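Local structure of branched-chain amino acid aminotransferase (Thermoproteus uzoniensis, 5CE8) at residues M172-A177 against Y182-M187; G222-T227 against A262-I267. The protein probably transfers the amino group of leucine, isoleucine or valine to 2-oxoglutarate with the help of pyridoxal 5'-phosphate, the reversible last step of branched-chain amino acid synthesis. All blocks are in the same frame, centred on the assembly; numbering follows the deposited sequence.

Interaction 1 (M172-A177 against Y182-M187); sequences MAAVEA and YDEAIM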
loop_
_atom_site.group_PDB
_atom_site.type_symbol
_atom_site.label_atom_id
_atom_site.label_comp_id
_atom_site.label_asym_id
_atom_site.label_seq_id
_atom_site.Cartn_x
_atom_site.Cartn_y
_atom_site.Cartn_z
ATOM N N MET A 172 -6.029 9.604 -19.140
ATOM C CA MET A 172 -6.145 8.128 -19.065
ATOM C C MET A 172 -7.547 7.748 -18.604
ATOM O O MET A 172 -8.249 6.977 -19.272
ATOM C CB MET A 172 -5.132 7.480 -18.093
ATOM C CG MET A 172 -3.686 7.552 -18.410
ATOM S SD MET A 172 -3.117 6.914 -19.975
ATOM C CE MET A 172 -3.418 8.346 -21.025
ATOM N N ALA A 173 -7.999 8.351 -17.510
ATOM C CA ALA A 173 -9.329 7.958 -16.944
ATOM C C ALA A 173 -10.471 8.360 -17.928
ATOM O O ALA A 173 -11.349 7.564 -18.305
ATOM C CB ALA A 173 -9.498 8.460 -15.490
ATOM N N ALA A 174 -10.396 9.579 -18.446
ATOM C CA ALA A 174 -11.451 10.129 -19.275
ATOM C C ALA A 174 -11.618 9.303 -20.539
ATOM O O ALA A 174 -12.769 8.910 -20.913
ATOM C CB ALA A 174 -11.112 11.555 -19.620
ATOM N N VAL A 175 -10.495 8.913 -21.139
ATOM C CA VAL A 175 -10.502 8.136 -22.364
ATOM C C VAL A 175 -10.968 6.731 -22.109
ATOM O O VAL A 175 -11.742 6.199 -22.900
ATOM C CB VAL A 175 -9.125 8.154 -23.049
ATOM C CG1 VAL A 175 -8.960 7.045 -24.160
ATOM C CG2 VAL A 175 -8.862 9.571 -23.559
ATOM N N GLU A 176 -10.518 6.125 -21.021
ATOM C CA GLU A 176 -10.993 4.813 -20.694
ATOM C C GLU A 176 -12.503 4.779 -20.604
ATOM O O GLU A 176 -13.141 3.932 -21.181
ATOM C CB GLU A 176 -10.411 4.290 -19.365
ATOM C CG GLU A 176 -10.908 2.844 -19.068
ATOM C CD GLU A 176 -10.403 2.291 -17.780
ATOM O OE1 GLU A 176 -11.205 1.643 -17.033
ATOM O OE2 GLU A 176 -9.197 2.527 -17.496
ATOM N N ALA A 177 -13.118 5.723 -19.913
ATOM C CA ALA A 177 -14.550 5.691 -19.806
ATOM C C ALA A 177 -15.298 5.949 -21.133
ATOM O O ALA A 177 -16.261 5.266 -21.527
ATOM C CB ALA A 177 -14.982 6.669 -18.692
ATOM N N TYR A 182 -19.456 5.323 -22.096
ATOM C CA TYR A 182 -19.849 6.099 -20.882
ATOM C C TYR A 182 -19.506 7.552 -21.061
ATOM O O TYR A 182 -18.574 7.914 -21.868
ATOM C CB TYR A 182 -19.069 5.640 -19.620
ATOM C CG TYR A 182 -19.271 4.181 -19.327
ATOM C CD1 TYR A 182 -20.421 3.730 -18.666
ATOM C CD2 TYR A 182 -18.344 3.225 -19.765
ATOM C CE1 TYR A 182 -20.645 2.379 -18.448
ATOM C CE2 TYR A 182 -18.565 1.875 -19.534
ATOM C CZ TYR A 182 -19.724 1.466 -18.904
ATOM O OH TYR A 182 -19.917 0.140 -18.653
ATOM N N ASP A 183 -20.147 8.404 -20.276
ATOM C CA ASP A 183 -19.911 9.830 -20.451
ATOM C C ASP A 183 -18.712 10.297 -19.612
ATOM O O ASP A 183 -18.023 11.200 -20.006
ATOM C CB ASP A 183 -21.143 10.631 -20.091
ATOM C CG ASP A 183 -22.384 10.114 -20.743
ATOM O OD1 ASP A 183 -22.424 10.202 -21.979
ATOM O OD2 ASP A 183 -23.304 9.580 -20.055
ATOM N N GLU A 184 -18.439 9.647 -18.472
ATOM C CA GLU A 184 -17.377 10.145 -17.599
ATOM C C GLU A 184 -16.839 9.008 -16.708
ATOM O O GLU A 184 -17.508 7.936 -16.480
ATOM C CB GLU A 184 -17.861 11.326 -16.676
ATOM C CG GLU A 184 -16.786 12.080 -15.825
ATOM C CD GLU A 184 -15.613 12.557 -16.705
ATOM O OE1 GLU A 184 -15.748 13.679 -17.212
ATOM O OE2 GLU A 184 -14.658 11.745 -17.045
ATOM N N ALA A 185 -15.631 9.296 -16.210
ATOM C CA ALA A 185 -14.880 8.428 -15.306
ATOM C C ALA A 185 -15.088 8.728 -13.895
ATOM O O ALA A 185 -15.233 9.854 -13.563
ATOM C CB ALA A 185 -13.411 8.516 -15.565
ATOM N N ILE A 186 -15.010 7.701 -13.047
ATOM C CA ILE A 186 -14.800 7.915 -11.594
ATOM C C ILE A 186 -13.497 7.267 -11.277
ATOM O O ILE A 186 -13.297 6.152 -11.630
ATOM C CB ILE A 186 -15.960 7.323 -10.688
ATOM C CG1 ILE A 186 -17.152 8.306 -10.638
ATOM C CG2 ILE A 186 -15.559 7.230 -9.213
ATOM C CD1 ILE A 186 -18.431 7.625 -10.583
ATOM N N MET A 187 -12.677 7.905 -10.420
ATOM C CA MET A 187 -11.406 7.397 -10.088
ATOM C C MET A 187 -11.331 7.175 -8.585
ATOM O O MET A 187 -11.725 8.084 -7.782
ATOM C CB MET A 187 -10.290 8.432 -10.445
ATOM C CG MET A 187 -9.863 8.381 -11.916
ATOM S SD MET A 187 -8.333 9.335 -12.247
ATOM C CE MET A 187 -9.208 10.779 -12.298
#
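Ala173 and Ala177, one helical turn apart, present their methyl groups to Ala185 at the start of strand 184-188, and most of the contact is apolar. CB of Ala185 lies 3.9 Å from CB of Ala173 and 4.0 Å from CB of Ala177, so methyl groups alone lie between the backbones here. In keeping with this, the axes of helix segment 172-177 and strand segment 184-187 come to 6.5 Å. Ala177 CB also rests on the backbone carbonyl of Glu184. At the other end Met187, with CG anti to its carbonyl carbon (chi1 -83°) and the chain bent at chi3, brings SD to 3.6 Å from CB of Ala173, its flexible thioether fitting alongside the small methyl.

Polar contact across the segments is slight: Tyr182 N gives a weak, bent hydrogen bond to Ala177 O (3.2 Å, 124°), and the same oxygen sits at the edge of the Tyr182 ring, in its plane, 3.4 Å from CD2. Within 182-187, Glu184 folds back so that OE2 accepts the N-H of Ala185 at 2.8 Å on its anti side; Ser198 OG adds a hydrogen bond and Arg178 NH1 a salt bridge.

This is the return of a beta-alpha-beta crossover, strand 142-146, helix 167-179, strand 184-188. Alanine methyls set the close packing, while three donors on OE2 would favour negative charge there and Glu200 beside OE1 would oppose it.

Interaction 2 (G222-T227 against A262-I267); sequences GITRET and AEITPI. With PLP (pyridoxal-5'-phosphate), chain D.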
loop_
_atom_site.group_PDB
_atom_site.type_symbol
_atom_site.label_atom_id
_atom_site.label_comp_id
_atom_site.label_asym_id
_atom_site.label_seq_id
_atom_site.Cartn_x
_atom_site.Cartn_y
_atom_site.Cartn_z
ATOM N N GLY A 222 -12.315 21.857 -5.343
ATOM C CA GLY A 222 -13.035 22.581 -6.320
ATOM C C GLY A 222 -13.757 23.725 -5.626
ATOM O O GLY A 222 -14.242 23.607 -4.467
ATOM N N ILE A 223 -13.859 24.783 -6.385
ATOM C CA ILE A 223 -14.615 25.961 -6.084
ATOM C C ILE A 223 -16.107 25.724 -6.358
ATOM O O ILE A 223 -16.927 26.326 -5.694
ATOM C CB ILE A 223 -14.071 27.153 -6.855
ATOM C CG1 ILE A 223 -12.778 27.541 -6.145
ATOM C CG2 ILE A 223 -15.050 28.346 -6.839
ATOM C CD1 ILE A 223 -11.865 28.516 -6.810
ATOM N N THR A 224 -16.459 24.883 -7.314
ATOM C CA THR A 224 -17.830 24.453 -7.432
ATOM C C THR A 224 -18.220 23.613 -6.205
ATOM O O THR A 224 -19.317 23.802 -5.642
ATOM C CB THR A 224 -18.056 23.687 -8.759
ATOM O OG1 THR A 224 -17.572 24.509 -9.862
ATOM C CG2 THR A 224 -19.527 23.448 -8.948
ATOM N N ARG A 225 -17.291 22.775 -5.790
ATOM C CA ARG A 225 -17.423 21.966 -4.537
ATOM C C ARG A 225 -17.672 22.874 -3.350
ATOM O O ARG A 225 -18.630 22.635 -2.572
ATOM C CB ARG A 225 -16.227 21.055 -4.387
ATOM C CG ARG A 225 -16.126 20.300 -3.036
ATOM C CD ARG A 225 -14.795 19.656 -2.956
ATOM N NE ARG A 225 -14.688 18.774 -1.782
ATOM C CZ ARG A 225 -14.364 19.153 -0.566
ATOM N NH1 ARG A 225 -14.073 20.432 -0.272
ATOM N NH2 ARG A 225 -14.401 18.238 0.380
ATOM N N GLU A 226 -16.851 23.939 -3.228
ATOM C CA GLU A 226 -16.969 24.843 -2.168
ATOM C C GLU A 226 -18.330 25.554 -2.251
ATOM O O GLU A 226 -19.079 25.660 -1.242
ATOM C CB GLU A 226 -15.833 25.852 -2.179
ATOM C CG GLU A 226 -15.702 26.694 -0.910
ATOM C CD GLU A 226 -14.626 27.753 -1.013
ATOM O OE1 GLU A 226 -13.429 27.410 -1.323
ATOM O OE2 GLU A 226 -14.949 28.914 -0.758
ATOM N N THR A 227 -18.704 26.011 -3.435
ATOM C CA THR A 227 -20.074 26.587 -3.583
ATOM C C THR A 227 -21.189 25.641 -3.102
ATOM O O THR A 227 -22.132 26.084 -2.380
ATOM C CB THR A 227 -20.253 27.057 -5.058
ATOM O OG1 THR A 227 -19.149 27.946 -5.336
ATOM C CG2 THR A 227 -21.488 27.699 -5.276
ATOM N N ALA A 262 -18.424 21.315 -15.642
ATOM C CA ALA A 262 -19.530 20.389 -15.383
ATOM C C ALA A 262 -20.802 21.024 -14.793
ATOM O O ALA A 262 -21.908 20.413 -14.922
ATOM C CB ALA A 262 -19.024 19.277 -14.429
ATOM N N GLU A 263 -20.653 22.153 -14.073
ATOM C CA GLU A 263 -21.747 22.736 -13.244
ATOM C C GLU A 263 -22.184 21.639 -12.244
ATOM O O GLU A 263 -21.329 21.170 -11.458
ATOM C CB GLU A 263 -22.827 23.308 -14.162
ATOM C CG GLU A 263 -22.210 24.296 -15.198
ATOM C CD GLU A 263 -23.206 24.999 -16.120
ATOM O OE1 GLU A 263 -23.089 26.225 -16.403
ATOM O OE2 GLU A 263 -24.090 24.304 -16.612
ATOM N N ILE A 264 -23.450 21.285 -12.218
ATOM C CA ILE A 264 -24.006 20.244 -11.305
ATOM C C ILE A 264 -24.614 19.242 -12.236
ATOM O O ILE A 264 -25.642 19.532 -12.835
ATOM C CB ILE A 264 -25.126 20.806 -10.357
ATOM C CG1 ILE A 264 -24.731 22.193 -9.759
ATOM C CG2 ILE A 264 -25.468 19.810 -9.231
ATOM C CD1 ILE A 264 -23.479 22.204 -8.906
ATOM N N THR A 265 -23.967 18.088 -12.407
ATOM C CA THR A 265 -24.454 17.089 -13.360
ATOM C C THR A 265 -24.828 15.894 -12.510
ATOM O O THR A 265 -23.947 15.354 -11.827
ATOM C CB THR A 265 -23.366 16.792 -14.397
ATOM O OG1 THR A 265 -23.111 17.960 -15.172
ATOM C CG2 THR A 265 -23.730 15.607 -15.290
ATOM N N PRO A 266 -26.129 15.481 -12.514
ATOM C CA PRO A 266 -26.603 14.184 -11.979
ATOM C C PRO A 266 -25.813 12.992 -12.574
ATOM O O PRO A 266 -25.560 12.975 -13.783
ATOM C CB PRO A 266 -28.063 14.087 -12.531
ATOM C CG PRO A 266 -28.462 15.433 -12.834
ATOM C CD PRO A 266 -27.200 16.119 -13.314
ATOM N N ILE A 267 -25.493 11.992 -11.766
ATOM C CA ILE A 267 -24.951 10.738 -12.235
ATOM C C ILE A 267 -26.117 9.688 -12.197
ATOM O O ILE A 267 -26.576 9.383 -11.148
ATOM C CB ILE A 267 -23.746 10.325 -11.368
ATOM C CG1 ILE A 267 -22.626 11.296 -11.598
ATOM C CG2 ILE A 267 -23.201 8.999 -11.848
ATOM C CD1 ILE A 267 -21.641 11.357 -10.471
HETATM N N1 PLP D . -11.328 17.945 -9.968
HETATM C C2 PLP D . -10.161 18.089 -10.589
HETATM C C2A PLP D . -9.205 16.940 -10.707
HETATM C C3 PLP D . -9.820 19.337 -11.258
HETATM O O3 PLP D . -8.636 19.436 -11.984
HETATM C C4 PLP D . -10.789 20.464 -11.175
HETATM C C4A PLP D . -10.537 21.815 -11.812
HETATM C C5 PLP D . -12.042 20.181 -10.419
HETATM C C6 PLP D . -12.217 18.886 -9.856
HETATM C C5A PLP D . -13.186 21.142 -10.267
HETATM O O4P PLP D . -12.789 22.347 -9.719
HETATM P P PLP D . -13.676 23.626 -9.970
HETATM O O1P PLP D . -13.815 23.883 -11.509
HETATM O O2P PLP D . -14.908 23.444 -9.191
HETATM O O3P PLP D . -12.917 24.826 -9.477
#
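The phosphate-binding N-terminus of helix 223-235, part of the pyridoxal phosphate site of this class-IV aminotransferase, meets the turn leading into strand 265-270 through the methyl of Thr224. CG2 of Thr224 lies 3.8 Å from O of Glu263 and 4.1 Å from CD1 of Ile264, whose side chain crosses it obliquely. The contact is small, 73 Å² in all, and consists of van der Waals packing. Ile264 also packs on Phe256 and Val258 of strand 254-259 and on Tyr288 of helix 279-292, as suits a branched apolar residue in a buried corner.

The two branches of Thr224 divide the work. With OG1 anti to the carbonyl carbon (chi1 -53°), the hydroxyl lies beside the backbone N and donates to O2P of the cofactor at 2.9 Å, while CG2 is turned to the Glu263-Ile264 turn. The N-H of Thr224 reaches the same oxygen at 2.8 Å and 161°, and Ile223 N binds O3P at 3.2 Å. Gly222, at the N-cap and with no side chain, lets the backbone come up close to the phosphate, its CA 3.4 Å from O4P. Arg66, Thr260 and Tyr167 also hydrogen-bond the cofactor.

Each segment is also braced internally. Thr227 OG1 donates to Ile223 O, which takes the Thr227 N-H as well, and Thr265 OG1 bonds to Ala262 O at 2.7 Å, tying the turn across Glu263 and Ile264.

Two donors of one threonine thus converge on a single phosphate oxygen while its methyl rests on the neighbouring turn. The helix dipole and the backbone N-H groups would help stabilise the phosphate's negative charge.

Both segments of interaction 1 precede those of interaction 2 in the chain. The centres of the two contacts lie about 17 Å apart and their closest atoms about 5 Å apart, so they do not touch. Both reach the same mixed sheet: strand 184-188 of interaction 1 and strand 265-270 of interaction 2 flank strand 142-146, each parallel to it. Interaction 1 packs helix 167-179 against this sheet, and that helix begins with Tyr167, a cofactor ligand; the side chain of Met187 is about 6 Å from the cofactor, without touching it. The helix start in interaction 2 binds the phosphate. One sheet therefore connects a structural helix-strand packing with the phosphate-binding helix start.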